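Local structure of ribosomal RNA processing protein 6 (4NLC) at residues A[166-178]-A[249-261]. The protein probably acts as a 3'-5' exoribonuclease of the nuclear exosome in ribosomal RNA processing, this construct being its catalytic core. The protein carries 1 engineered substitution. Residues are numbered along the deposited sequence; the frame is centred on the assembly and turned at random.
Sequences IVNLFDTSIALQN and MLLHVFQESRLLS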
loop_
_atom_site.group_PDB
_atom_site.type_symbol
_atom_site.label_atom_id
_atom_site.label_comp_id
_atom_site.label_asym_id
_atom_site.label_seq_id
_atom_site.Cartn_x
_atom_site.Cartn_y
_atom_site.Cartn_z
ATOM N N ILE A 166 -0.575 -12.683 -5.753
ATOM C CA ILE A 166 -1.929 -13.217 -5.786
ATOM C C ILE A 166 -2.262 -13.992 -7.066
ATOM O O ILE A 166 -2.310 -13.431 -8.153
ATOM C CB ILE A 166 -2.972 -12.101 -5.496
ATOM C CG1 ILE A 166 -2.499 -11.163 -4.365
ATOM C CG2 ILE A 166 -4.314 -12.726 -5.127
ATOM C CD1 ILE A 166 -2.981 -9.662 -4.525
ATOM N N VAL A 167 -2.497 -15.295 -6.906
ATOM C CA VAL A 167 -2.932 -16.193 -7.960
ATOM C C VAL A 167 -4.456 -16.294 -7.733
ATOM O O VAL A 167 -4.903 -16.709 -6.667
ATOM C CB VAL A 167 -2.211 -17.573 -7.886
ATOM C CG1 VAL A 167 -2.840 -18.582 -8.845
ATOM C CG2 VAL A 167 -0.713 -17.430 -8.166
ATOM N N ASN A 168 -5.229 -15.844 -8.710
ATOM C CA ASN A 168 -6.690 -15.788 -8.691
ATOM C C ASN A 168 -7.231 -14.718 -7.737
ATOM O O ASN A 168 -7.979 -14.974 -6.781
ATOM C CB ASN A 168 -7.351 -17.143 -8.487
ATOM C CG ASN A 168 -7.504 -17.863 -9.799
ATOM O OD1 ASN A 168 -7.637 -17.250 -10.875
ATOM N ND2 ASN A 168 -7.471 -19.170 -9.750
ATOM N N LEU A 169 -6.864 -13.491 -8.077
ATOM C CA LEU A 169 -7.354 -12.307 -7.441
ATOM C C LEU A 169 -8.727 -12.020 -8.035
ATOM O O LEU A 169 -8.946 -12.211 -9.241
ATOM C CB LEU A 169 -6.408 -11.103 -7.760
ATOM C CG LEU A 169 -6.912 -9.681 -7.378
ATOM C CD1 LEU A 169 -6.940 -9.495 -5.884
ATOM C CD2 LEU A 169 -6.051 -8.598 -8.011
ATOM N N PHE A 170 -9.656 -11.588 -7.179
ATOM C CA PHE A 170 -10.941 -11.058 -7.618
ATOM C C PHE A 170 -11.084 -9.693 -6.945
ATOM O O PHE A 170 -11.040 -9.601 -5.721
ATOM C CB PHE A 170 -12.145 -11.978 -7.361
ATOM C CG PHE A 170 -13.406 -11.461 -8.030
ATOM C CD1 PHE A 170 -14.217 -10.522 -7.398
ATOM C CD2 PHE A 170 -13.780 -11.911 -9.295
ATOM C CE1 PHE A 170 -15.392 -10.067 -8.008
ATOM C CE2 PHE A 170 -14.959 -11.463 -9.895
ATOM C CZ PHE A 170 -15.745 -10.527 -9.256
ATOM N N ASP A 171 -11.202 -8.638 -7.753
ATOM C CA ASP A 171 -11.314 -7.277 -7.250
ATOM C C ASP A 171 -12.767 -6.806 -7.380
ATOM O O ASP A 171 -13.260 -6.619 -8.495
ATOM C CB ASP A 171 -10.328 -6.354 -7.988
ATOM C CG ASP A 171 -10.188 -4.953 -7.393
ATOM O OD1 ASP A 171 -11.208 -4.398 -6.908
ATOM O OD2 ASP A 171 -9.098 -4.381 -7.494
ATOM N N THR A 172 -13.447 -6.634 -6.235
ATOM C CA THR A 172 -14.859 -6.240 -6.184
ATOM C C THR A 172 -15.095 -4.788 -6.680
ATOM O O THR A 172 -16.208 -4.461 -7.104
ATOM C CB THR A 172 -15.473 -6.502 -4.791
ATOM O OG1 THR A 172 -14.596 -6.023 -3.785
ATOM C CG2 THR A 172 -15.760 -7.963 -4.554
ATOM N N SER A 173 -14.053 -3.944 -6.658
ATOM C CA SER A 173 -14.167 -2.589 -7.163
ATOM C C SER A 173 -14.191 -2.647 -8.709
ATOM O O SER A 173 -14.994 -1.950 -9.325
ATOM C CB SER A 173 -13.028 -1.721 -6.634
ATOM O OG SER A 173 -13.098 -0.418 -7.186
ATOM N N ILE A 174 -13.380 -3.537 -9.320
ATOM C CA ILE A 174 -13.368 -3.734 -10.779
ATOM C C ILE A 174 -14.741 -4.271 -11.220
ATOM O O ILE A 174 -15.260 -3.809 -12.233
ATOM C CB ILE A 174 -12.164 -4.592 -11.282
ATOM C CG1 ILE A 174 -10.810 -3.862 -11.023
ATOM C CG2 ILE A 174 -12.318 -4.962 -12.777
ATOM C CD1 ILE A 174 -9.567 -4.670 -11.427
ATOM N N ALA A 175 -15.352 -5.189 -10.427
ATOM C CA ALA A 175 -16.704 -5.714 -10.694
ATOM C C ALA A 175 -17.713 -4.556 -10.777
ATOM O O ALA A 175 -18.439 -4.448 -11.751
ATOM C CB ALA A 175 -17.120 -6.686 -9.593
ATOM N N LEU A 176 -17.696 -3.650 -9.786
ATOM C CA LEU A 176 -18.613 -2.492 -9.739
ATOM C C LEU A 176 -18.394 -1.525 -10.917
ATOM O O LEU A 176 -19.372 -1.124 -11.547
ATOM C CB LEU A 176 -18.552 -1.809 -8.363
ATOM C CG LEU A 176 -19.307 -2.549 -7.223
ATOM C CD1 LEU A 176 -18.885 -2.062 -5.844
ATOM C CD2 LEU A 176 -20.820 -2.367 -7.333
ATOM N N GLN A 177 -17.110 -1.241 -11.288
ATOM C CA GLN A 177 -16.782 -0.399 -12.451
ATOM C C GLN A 177 -17.378 -1.015 -13.744
ATOM O O GLN A 177 -17.968 -0.299 -14.561
ATOM C CB GLN A 177 -15.254 -0.293 -12.612
ATOM C CG GLN A 177 -14.567 0.616 -11.605
ATOM C CD GLN A 177 -13.078 0.612 -11.856
ATOM O OE1 GLN A 177 -12.355 -0.280 -11.418
ATOM N NE2 GLN A 177 -12.607 1.535 -12.670
ATOM N N ASN A 178 -17.206 -2.354 -13.919
ATOM C CA ASN A 178 -17.717 -3.083 -15.087
ATOM C C ASN A 178 -19.242 -3.151 -15.164
ATOM O O ASN A 178 -19.762 -3.381 -16.236
ATOM C CB ASN A 178 -17.093 -4.473 -15.176
ATOM C CG ASN A 178 -15.733 -4.380 -15.814
ATOM O OD1 ASN A 178 -15.587 -4.227 -17.030
ATOM N ND2 ASN A 178 -14.725 -4.298 -15.000
ATOM N N MET A 249 -19.543 -11.554 -18.451
ATOM C CA MET A 249 -19.123 -10.407 -17.659
ATOM C C MET A 249 -18.390 -10.840 -16.367
ATOM O O MET A 249 -17.436 -10.168 -15.974
ATOM C CB MET A 249 -20.326 -9.482 -17.416
ATOM C CG MET A 249 -20.006 -8.007 -17.557
ATOM S SD MET A 249 -19.314 -7.508 -19.157
ATOM C CE MET A 249 -18.310 -6.183 -18.646
ATOM N N LEU A 250 -18.775 -11.994 -15.761
ATOM C CA LEU A 250 -18.085 -12.544 -14.574
ATOM C C LEU A 250 -16.628 -12.935 -14.907
ATOM O O LEU A 250 -15.713 -12.536 -14.178
ATOM C CB LEU A 250 -18.852 -13.705 -13.883
ATOM C CG LEU A 250 -18.155 -14.349 -12.654
ATOM C CD1 LEU A 250 -17.872 -13.337 -11.521
ATOM C CD2 LEU A 250 -18.914 -15.565 -12.132
ATOM N N LEU A 251 -16.422 -13.648 -16.031
ATOM C CA LEU A 251 -15.087 -14.040 -16.527
ATOM C C LEU A 251 -14.259 -12.811 -16.904
ATOM O O LEU A 251 -13.053 -12.812 -16.670
ATOM C CB LEU A 251 -15.180 -14.980 -17.736
ATOM C CG LEU A 251 -15.123 -16.462 -17.456
ATOM C CD1 LEU A 251 -15.542 -17.258 -18.698
ATOM C CD2 LEU A 251 -13.715 -16.895 -17.019
ATOM N N HIS A 252 -14.906 -11.759 -17.463
ATOM C CA HIS A 252 -14.226 -10.501 -17.820
ATOM C C HIS A 252 -13.626 -9.836 -16.560
ATOM O O HIS A 252 -12.482 -9.393 -16.575
ATOM C CB HIS A 252 -15.166 -9.538 -18.566
ATOM C CG HIS A 252 -14.536 -8.218 -18.882
ATOM N ND1 HIS A 252 -13.600 -8.087 -19.887
ATOM C CD2 HIS A 252 -14.720 -7.010 -18.298
ATOM C CE1 HIS A 252 -13.238 -6.817 -19.881
ATOM N NE2 HIS A 252 -13.877 -6.132 -18.937
ATOM N N VAL A 253 -14.371 -9.845 -15.458
ATOM C CA VAL A 253 -13.931 -9.233 -14.206
ATOM C C VAL A 253 -12.768 -10.035 -13.590
ATOM O O VAL A 253 -11.779 -9.441 -13.168
ATOM C CB VAL A 253 -15.115 -8.974 -13.250
ATOM C CG1 VAL A 253 -14.622 -8.443 -11.916
ATOM C CG2 VAL A 253 -16.085 -7.970 -13.883
ATOM N N PHE A 254 -12.840 -11.371 -13.634
ATOM C CA PHE A 254 -11.744 -12.237 -13.204
ATOM C C PHE A 254 -10.513 -11.961 -14.069
ATOM O O PHE A 254 -9.411 -11.970 -13.547
ATOM C CB PHE A 254 -12.139 -13.711 -13.332
ATOM C CG PHE A 254 -12.725 -14.293 -12.067
ATOM C CD1 PHE A 254 -11.905 -14.616 -10.983
ATOM C CD2 PHE A 254 -14.084 -14.550 -11.969
ATOM C CE1 PHE A 254 -12.444 -15.169 -9.813
ATOM C CE2 PHE A 254 -14.627 -15.087 -10.787
ATOM C CZ PHE A 254 -13.801 -15.407 -9.728
ATOM N N GLN A 255 -10.717 -11.668 -15.377
ATOM C CA GLN A 255 -9.634 -11.373 -16.334
ATOM C C GLN A 255 -8.964 -10.048 -16.053
ATOM O O GLN A 255 -7.737 -9.972 -16.039
ATOM C CB GLN A 255 -10.117 -11.478 -17.798
ATOM C CG GLN A 255 -10.279 -12.948 -18.215
ATOM C CD GLN A 255 -11.176 -13.211 -19.406
ATOM O OE1 GLN A 255 -12.001 -12.388 -19.820
ATOM N NE2 GLN A 255 -11.075 -14.412 -19.939
ATOM N N GLU A 256 -9.771 -9.012 -15.792
ATOM C CA GLU A 256 -9.286 -7.681 -15.442
ATOM C C GLU A 256 -8.528 -7.702 -14.113
ATOM O O GLU A 256 -7.478 -7.075 -14.026
ATOM C CB GLU A 256 -10.441 -6.668 -15.455
ATOM C CG GLU A 256 -10.995 -6.451 -16.855
ATOM C CD GLU A 256 -10.149 -5.569 -17.751
ATOM O OE1 GLU A 256 -9.273 -6.107 -18.467
ATOM O OE2 GLU A 256 -10.375 -4.338 -17.751
ATOM N N SER A 257 -9.054 -8.437 -13.092
ATOM C CA SER A 257 -8.430 -8.623 -11.771
ATOM C C SER A 257 -7.066 -9.344 -11.900
ATOM O O SER A 257 -6.126 -8.970 -11.216
ATOM C CB SER A 257 -9.346 -9.417 -10.844
ATOM O OG SER A 257 -10.644 -8.847 -10.774
ATOM N N ARG A 258 -6.951 -10.327 -12.820
ATOM C CA ARG A 258 -5.711 -11.063 -13.106
ATOM C C ARG A 258 -4.649 -10.097 -13.671
ATOM O O ARG A 258 -3.505 -10.130 -13.241
ATOM C CB ARG A 258 -5.994 -12.223 -14.080
ATOM C CG ARG A 258 -4.757 -12.881 -14.700
ATOM C CD ARG A 258 -5.031 -14.302 -15.157
ATOM N NE ARG A 258 -5.904 -14.345 -16.327
ATOM C CZ ARG A 258 -6.960 -15.140 -16.450
ATOM N NH1 ARG A 258 -7.265 -16.008 -15.491
ATOM N NH2 ARG A 258 -7.706 -15.094 -17.545
ATOM N N LEU A 259 -5.046 -9.211 -14.591
ATOM C CA LEU A 259 -4.182 -8.179 -15.150
ATOM C C LEU A 259 -3.641 -7.266 -14.056
ATOM O O LEU A 259 -2.465 -6.895 -14.103
ATOM C CB LEU A 259 -4.915 -7.379 -16.241
ATOM C CG LEU A 259 -5.238 -8.186 -17.521
ATOM C CD1 LEU A 259 -6.099 -7.401 -18.462
ATOM C CD2 LEU A 259 -3.986 -8.610 -18.239
ATOM N N LEU A 260 -4.475 -6.960 -13.040
ATOM C CA LEU A 260 -4.071 -6.155 -11.877
ATOM C C LEU A 260 -3.064 -6.921 -10.992
ATOM O O LEU A 260 -2.131 -6.312 -10.465
ATOM C CB LEU A 260 -5.291 -5.713 -11.054
ATOM C CG LEU A 260 -5.044 -4.625 -10.010
ATOM C CD1 LEU A 260 -4.651 -3.311 -10.664
ATOM C CD2 LEU A 260 -6.250 -4.427 -9.146
ATOM N N SER A 261 -3.236 -8.245 -10.861
ATOM C CA SER A 261 -2.317 -9.097 -10.094
ATOM C C SER A 261 -0.952 -9.224 -10.773
ATOM O O SER A 261 0.016 -9.554 -10.107
ATOM C CB SER A 261 -2.928 -10.470 -9.827
ATOM O OG SER A 261 -2.869 -11.315 -10.962
HETATM O O HOH W 1 -4.476 -13.249 -10.101
HETATM O O HOH W 2 0.032 -10.107 -7.380
HETATM O O HOH W 3 -8.037 -13.479 -11.440
HETATM O O HOH W 4 -12.150 -3.643 -15.899
#
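Phe170 drives an edge of its ring into the face of Phe254: Phe170 CD2 stands over the centre of the Phe254 ring, 3.5 Å from Phe254 CZ, and the two planes meet at 63° in a T-shaped pair. With CG trans to the backbone N, the Phe170 ring also reaches Val253 and Leu250, its CZ lying 3.6 Å from Val253 CG1. The other branch of Val253, CG2, passes alongside Asn178 CB, while CG1 packs on Ala175.

One helical turn beyond Val253, Ser257 OG accepts the backbone N-H of Asp171 in a fairly straight bond (3.1 Å, 162°) and donates to Val253 O. That carbonyl thereby takes two donors, Ser257 N and OG, from opposite faces of its plane. Two residues before Asp171 and also facing the helix, Leu169 lays CD2 against Ser257 O, 3.2 Å away. Ile174 is a knob in the hole formed by Val253, Glu256, Ser257 and Leu260, with CG2 3.7 Å from Glu256 CB and CD1 turned to Leu260.

Asn178 donates from ND2 to Ile174 O and to a water held by Glu256 OE2, while its OD1 lies at the His252 ring edge, the amide and ring planes 77° apart. Further waters join Leu169 O to Phe254 O and Ile166 O to Ser261 OG.

Helix 249-261 thus covers strand 169-171, where the mixed sheet of the RNase H-like exonuclease fold ends, and obliquely crosses the helix that follows. Asp171 N-caps this strand-to-helix turn and also accepts from Gly150 and Ala151; Tyr230 of helix 226-238 adds a second edge-to-face partner for Phe170, and strand 145-148 pairs alongside.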